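Local coordinates for hyaluronidase (Thermobaculum terrenum, PDB 5DIY), which probably removes N-acetylglucosamine from O-GlcNAc-modified proteins as a family 84 glycoside hydrolase, here an engineered variant changed at the predicted proton donor, at residues Tyr240-Ile254 with Thr271-Pro284. Numbering follows the deposited sequence.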
loop_
_atom_site.group_PDB
_atom_site.type_symbol
_atom_site.label_atom_id
_atom_site.label_comp_id
_atom_site.label_asym_id
_atom_site.label_seq_id
_atom_site.Cartn_x
_atom_site.Cartn_y
_atom_site.Cartn_z
ATOM N N TYR C 240 -4.805 8.743 3.626
ATOM C CA TYR C 240 -4.865 8.004 4.886
ATOM C C TYR C 240 -6.295 8.091 5.428
ATOM O O TYR C 240 -6.902 9.167 5.401
ATOM C CB TYR C 240 -3.880 8.613 5.885
ATOM C CG TYR C 240 -3.546 7.746 7.072
ATOM C CD1 TYR C 240 -2.871 6.540 6.910
ATOM C CD2 TYR C 240 -3.873 8.145 8.369
ATOM C CE1 TYR C 240 -2.546 5.745 8.005
ATOM C CE2 TYR C 240 -3.553 7.355 9.466
ATOM C CZ TYR C 240 -2.894 6.163 9.277
ATOM O OH TYR C 240 -2.579 5.411 10.370
ATOM N N ASP C 241 -6.850 6.966 5.874
ATOM C CA ASP C 241 -8.265 6.942 6.255
ATOM C C ASP C 241 -8.626 5.792 7.177
ATOM O O ASP C 241 -7.904 4.797 7.266
ATOM C CB ASP C 241 -9.143 6.870 4.988
ATOM C CG ASP C 241 -10.475 7.599 5.133
ATOM O OD1 ASP C 241 -10.866 8.002 6.254
ATOM O OD2 ASP C 241 -11.149 7.754 4.097
ATOM N N HIS C 242 -9.760 5.963 7.861
ATOM C CA HIS C 242 -10.402 4.927 8.682
ATOM C C HIS C 242 -9.587 4.547 9.914
ATOM O O HIS C 242 -9.689 3.423 10.412
ATOM C CB HIS C 242 -10.743 3.696 7.837
ATOM C CG HIS C 242 -11.470 4.027 6.575
ATOM N ND1 HIS C 242 -11.210 3.402 5.374
ATOM C CD2 HIS C 242 -12.430 4.945 6.321
ATOM C CE1 HIS C 242 -11.996 3.910 4.442
ATOM N NE2 HIS C 242 -12.747 4.846 4.991
ATOM N N ARG C 243 -8.797 5.499 10.404
ATOM C CA ARG C 243 -8.066 5.347 11.650
ATOM C C ARG C 243 -8.784 6.231 12.646
ATOM O O ARG C 243 -8.965 7.421 12.396
ATOM C CB ARG C 243 -6.593 5.757 11.494
ATOM C CG ARG C 243 -5.681 4.621 11.055
ATOM C CD ARG C 243 -5.979 4.169 9.636
ATOM N NE ARG C 243 -5.208 2.990 9.221
ATOM C CZ ARG C 243 -5.651 2.022 8.409
ATOM N NH1 ARG C 243 -6.889 2.034 7.909
ATOM N NH2 ARG C 243 -4.855 1.003 8.103
ATOM N N ASP C 244 -9.215 5.643 13.761
ATOM C CA ASP C 244 -10.057 6.361 14.724
ATOM C C ASP C 244 -9.378 7.645 15.200
ATOM O O ASP C 244 -8.164 7.659 15.363
ATOM C CB ASP C 244 -10.421 5.469 15.925
ATOM C CG ASP C 244 -11.719 4.690 15.717
ATOM O OD1 ASP C 244 -12.222 4.604 14.574
ATOM O OD2 ASP C 244 -12.239 4.143 16.711
ATOM N N PRO C 245 -10.154 8.731 15.394
ATOM C CA PRO C 245 -9.566 9.990 15.896
ATOM C C PRO C 245 -8.870 9.909 17.263
ATOM O O PRO C 245 -8.035 10.764 17.560
ATOM C CB PRO C 245 -10.769 10.938 15.985
ATOM C CG PRO C 245 -11.780 10.393 15.043
ATOM C CD PRO C 245 -11.553 8.913 14.946
ATOM N N GLU C 246 -9.216 8.909 18.076
ATOM C CA GLU C 246 -8.680 8.754 19.425
ATOM C C GLU C 246 -7.789 7.512 19.594
ATOM O O GLU C 246 -7.604 7.036 20.718
ATOM C CB GLU C 246 -9.844 8.743 20.429
ATOM C CG GLU C 246 -10.839 9.881 20.219
ATOM C CD GLU C 246 -11.878 10.011 21.321
ATOM O OE1 GLU C 246 -12.424 11.128 21.479
ATOM O OE2 GLU C 246 -12.158 9.013 22.028
ATOM N N LEU C 247 -7.220 7.001 18.495
ATOM C CA LEU C 247 -6.200 5.936 18.570
ATOM C C LEU C 247 -5.005 6.319 19.447
ATOM O O LEU C 247 -4.430 5.451 20.120
ATOM C CB LEU C 247 -5.658 5.555 17.182
ATOM C CG LEU C 247 -6.448 4.602 16.283
ATOM C CD1 LEU C 247 -5.719 4.451 14.957
ATOM C CD2 LEU C 247 -6.653 3.242 16.943
ATOM N N HIS C 248 -4.633 7.603 19.425
ATOM C CA HIS C 248 -3.496 8.101 20.214
ATOM C C HIS C 248 -3.576 7.757 21.709
ATOM O O HIS C 248 -2.550 7.562 22.350
ATOM C CB HIS C 248 -3.283 9.610 20.007
ATOM C CG HIS C 248 -4.417 10.466 20.477
ATOM N ND1 HIS C 248 -4.556 10.867 21.787
ATOM C CD2 HIS C 248 -5.447 11.027 19.801
ATOM C CE1 HIS C 248 -5.631 11.625 21.901
ATOM N NE2 HIS C 248 -6.187 11.737 20.709
ATOM N N THR C 249 -4.793 7.667 22.243
ATOM C CA THR C 249 -5.022 7.200 23.620
ATOM C C THR C 249 -4.459 5.792 23.893
ATOM O O THR C 249 -3.981 5.533 24.993
ATOM C CB THR C 249 -6.532 7.254 23.963
ATOM O OG1 THR C 249 -6.989 8.606 23.838
ATOM C CG2 THR C 249 -6.825 6.759 25.381
ATOM N N HIS C 250 -4.495 4.903 22.901
ATOM C CA HIS C 250 -4.060 3.505 23.077
ATOM C C HIS C 250 -2.816 3.103 22.287
ATOM O O HIS C 250 -2.381 1.955 22.377
ATOM C CB HIS C 250 -5.225 2.570 22.736
ATOM C CG HIS C 250 -6.482 2.919 23.463
ATOM N ND1 HIS C 250 -7.492 3.657 22.886
ATOM C CD2 HIS C 250 -6.862 2.700 24.743
ATOM C CE1 HIS C 250 -8.455 3.849 23.769
ATOM N NE2 HIS C 250 -8.097 3.277 24.904
ATOM N N VAL C 251 -2.233 4.047 21.548
ATOM C CA VAL C 251 -1.110 3.767 20.661
ATOM C C VAL C 251 -0.001 4.789 20.927
ATOM O O VAL C 251 -0.256 5.990 20.966
ATOM C CB VAL C 251 -1.582 3.799 19.187
ATOM C CG1 VAL C 251 -0.411 3.750 18.217
ATOM C CG2 VAL C 251 -2.544 2.642 18.917
ATOM N N VAL C 252 1.218 4.297 21.125
ATOM C CA VAL C 252 2.396 5.152 21.380
ATOM C C VAL C 252 2.890 5.869 20.110
ATOM O O VAL C 252 3.470 6.955 20.187
ATOM C CB VAL C 252 3.549 4.346 22.056
ATOM C CG1 VAL C 252 4.183 3.352 21.094
ATOM C CG2 VAL C 252 4.614 5.274 22.631
ATOM N N GLY C 253 2.670 5.259 18.951
ATOM C CA GLY C 253 3.020 5.880 17.679
ATOM C C GLY C 253 2.617 5.036 16.487
ATOM O O GLY C 253 2.158 3.901 16.645
ATOM N N ILE C 254 2.778 5.606 15.292
ATOM C CA ILE C 254 2.439 4.923 14.048
ATOM C C ILE C 254 3.569 5.117 13.057
ATOM O O ILE C 254 3.986 6.248 12.810
ATOM C CB ILE C 254 1.115 5.440 13.418
ATOM C CG1 ILE C 254 -0.001 5.514 14.476
ATOM C CG2 ILE C 254 0.721 4.556 12.234
ATOM C CD1 ILE C 254 -1.365 5.936 13.964
ATOM N N THR C 271 -1.019 13.212 3.860
ATOM C CA THR C 271 -2.307 13.110 4.552
ATOM C C THR C 271 -2.171 12.367 5.882
ATOM O O THR C 271 -2.797 12.739 6.881
ATOM C CB THR C 271 -3.403 12.459 3.673
ATOM O OG1 THR C 271 -3.099 11.076 3.409
ATOM C CG2 THR C 271 -3.565 13.222 2.361
ATOM N N PHE C 272 -1.360 11.318 5.868
ATOM C CA PHE C 272 -0.970 10.582 7.070
ATOM C C PHE C 272 -0.383 11.522 8.128
ATOM O O PHE C 272 -0.813 11.492 9.279
ATOM C CB PHE C 272 -0.002 9.462 6.662
ATOM C CG PHE C 272 0.727 8.795 7.798
ATOM C CD1 PHE C 272 0.055 7.974 8.693
ATOM C CD2 PHE C 272 2.110 8.935 7.930
ATOM C CE1 PHE C 272 0.734 7.330 9.728
ATOM C CE2 PHE C 272 2.797 8.294 8.960
ATOM C CZ PHE C 272 2.107 7.486 9.861
ATOM N N ALA C 273 0.551 12.382 7.720
ATOM C CA ALA C 273 1.179 13.368 8.622
ATOM C C ALA C 273 0.195 14.390 9.199
ATOM O O ALA C 273 0.297 14.761 10.371
ATOM C CB ALA C 273 2.317 14.088 7.910
ATOM N N GLN C 274 -0.748 14.851 8.377
ATOM C CA GLN C 274 -1.798 15.751 8.861
ATOM C C GLN C 274 -2.716 15.067 9.873
ATOM O O GLN C 274 -3.089 15.687 10.870
ATOM C CB GLN C 274 -2.616 16.341 7.706
ATOM C CG GLN C 274 -1.833 17.348 6.866
ATOM C CD GLN C 274 -2.717 18.396 6.222
ATOM O OE1 GLN C 274 -2.482 19.600 6.358
ATOM N NE2 GLN C 274 -3.741 17.947 5.516
ATOM N N TYR C 275 -3.066 13.799 9.630
ATOM C CA TYR C 275 -3.846 13.019 10.600
ATOM C C TYR C 275 -3.112 12.936 11.934
ATOM O O TYR C 275 -3.709 13.183 12.977
ATOM C CB TYR C 275 -4.163 11.595 10.094
ATOM C CG TYR C 275 -4.625 10.657 11.196
ATOM C CD1 TYR C 275 -5.955 10.651 11.630
ATOM C CD2 TYR C 275 -3.718 9.807 11.845
ATOM C CE1 TYR C 275 -6.377 9.812 12.655
ATOM C CE2 TYR C 275 -4.130 8.964 12.865
ATOM C CZ TYR C 275 -5.456 8.968 13.271
ATOM O OH TYR C 275 -5.853 8.123 14.278
ATOM N N LEU C 276 -1.828 12.584 11.900
ATOM C CA LEU C 276 -1.035 12.474 13.131
ATOM C C LEU C 276 -0.962 13.810 13.878
ATOM O O LEU C 276 -1.022 13.832 15.106
ATOM C CB LEU C 276 0.382 11.977 12.849
ATOM C CG LEU C 276 0.558 10.582 12.238
ATOM C CD1 LEU C 276 2.007 10.400 11.815
ATOM C CD2 LEU C 276 0.105 9.470 13.181
ATOM N N ASN C 277 -0.845 14.910 13.135
ATOM C CA ASN C 277 -0.762 16.248 13.733
ATOM C C ASN C 277 -2.015 16.683 14.497
ATOM O O ASN C 277 -1.909 17.311 15.551
ATOM C CB ASN C 277 -0.440 17.291 12.665
ATOM C CG ASN C 277 -0.212 18.670 13.251
ATOM O OD1 ASN C 277 0.735 18.879 14.012
ATOM N ND2 ASN C 277 -1.084 19.617 12.911
ATOM N N SER C 278 -3.191 16.358 13.962
ATOM C CA SER C 278 -4.458 16.733 14.591
ATOM C C SER C 278 -5.579 15.762 14.192
ATOM O O SER C 278 -6.423 16.088 13.351
ATOM C CB SER C 278 -4.820 18.174 14.221
ATOM O OG SER C 278 -5.988 18.593 14.907
ATOM N N PRO C 279 -5.600 14.568 14.804
ATOM C CA PRO C 279 -6.533 13.523 14.360
ATOM C C PRO C 279 -8.035 13.835 14.530
ATOM O O PRO C 279 -8.843 13.330 13.746
ATOM C CB PRO C 279 -6.116 12.299 15.184
ATOM C CG PRO C 279 -5.379 12.834 16.350
ATOM C CD PRO C 279 -4.744 14.113 15.915
ATOM N N SER C 280 -8.397 14.670 15.506
ATOM C CA SER C 280 -9.799 15.071 15.698
ATOM C C SER C 280 -10.312 16.049 14.632
ATOM O O SER C 280 -11.520 16.110 14.392
ATOM C CB SER C 280 -10.018 15.672 17.096
ATOM O OG SER C 280 -9.347 16.913 17.227
ATOM N N GLN C 281 -9.416 16.820 14.015
ATOM C CA GLN C 281 -9.793 17.746 12.928
ATOM C C GLN C 281 -9.409 17.248 11.515
ATOM O O GLN C 281 -9.564 17.985 10.538
ATOM C CB GLN C 281 -9.190 19.133 13.189
ATOM C CG GLN C 281 -9.769 19.832 14.411
ATOM N N TYR C 282 -8.934 16.006 11.407
ATOM C CA TYR C 282 -8.511 15.436 10.115
ATOM C C TYR C 282 -9.695 15.133 9.195
ATOM O O TYR C 282 -10.591 14.399 9.582
ATOM C CB TYR C 282 -7.710 14.149 10.337
ATOM C CG TYR C 282 -7.270 13.461 9.056
ATOM C CD1 TYR C 282 -6.331 14.053 8.213
ATOM C CD2 TYR C 282 -7.797 12.222 8.689
ATOM C CE1 TYR C 282 -5.926 13.432 7.040
ATOM C CE2 TYR C 282 -7.402 11.590 7.518
ATOM C CZ TYR C 282 -6.466 12.196 6.695
ATOM O OH TYR C 282 -6.058 11.572 5.537
ATOM N N ASN C 283 -9.685 15.705 7.986
ATOM C CA ASN C 283 -10.621 15.326 6.916
ATOM C C ASN C 283 -9.809 14.824 5.724
ATOM O O ASN C 283 -9.007 15.583 5.182
ATOM C CB ASN C 283 -11.504 16.510 6.507
ATOM C CG ASN C 283 -12.435 16.180 5.341
ATOM O OD1 ASN C 283 -11.992 15.976 4.204
ATOM N ND2 ASN C 283 -13.733 16.141 5.616
ATOM N N PRO C 284 -10.014 13.556 5.307
ATOM C CA PRO C 284 -9.151 12.981 4.254
ATOM C C PRO C 284 -9.223 13.674 2.888
ATOM O O PRO C 284 -8.211 13.728 2.194
ATOM C CB PRO C 284 -9.612 11.514 4.163
ATOM C CG PRO C 284 -10.974 11.492 4.765
ATOM C CD PRO C 284 -11.001 12.579 5.799
HETATM O O HOH W 1 -5.535 9.216 17.104
#
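Y240 meets F272 over one face of its ring and Y275 at its edge, and the three form an aromatic cluster. F272 packs edge-to-face, its CD1 over the centre of the Y240 ring and the planes at 73°, whereas Y275 CD2 comes 3.4 Å from Y240 CE2. With CG anti to the backbone N (chi1 -164°), the Y240 ring is carried to these helix side chains and crosses both obliquely; its hydroxyl is hydrogen-bonded to D222. Its backbone is gripped too: T271 OG1, also hydrogen-bonded to P268 O, accepts from Y240 N at 2.9 Å, nearly straight (164°), and Y282 OH donates to Y240 O at 2.6 Å. The Y275 hydroxyl, at the far end of its ring, gives its proton to D244 O, 2.6 Å away, and accepts from a water that also takes the H248 N-H. On the inner side, I254 sets CG2 against F272 CE1 (3.7 Å) and CD1 against L276 CD2. The buried P279 ring closes on P245 O, CB at 3.4 Å. Packing thins toward solvent, where S280 CA stays 4.3 Å from P245 CB and P284 lies by the D241 carboxylate. The contact joins the loop and last TIM-barrel strand, 251-256, to the end of helix 262-277 and the turn into helix 284-296, with I254 packed on L220 and D222 of strand 218-222.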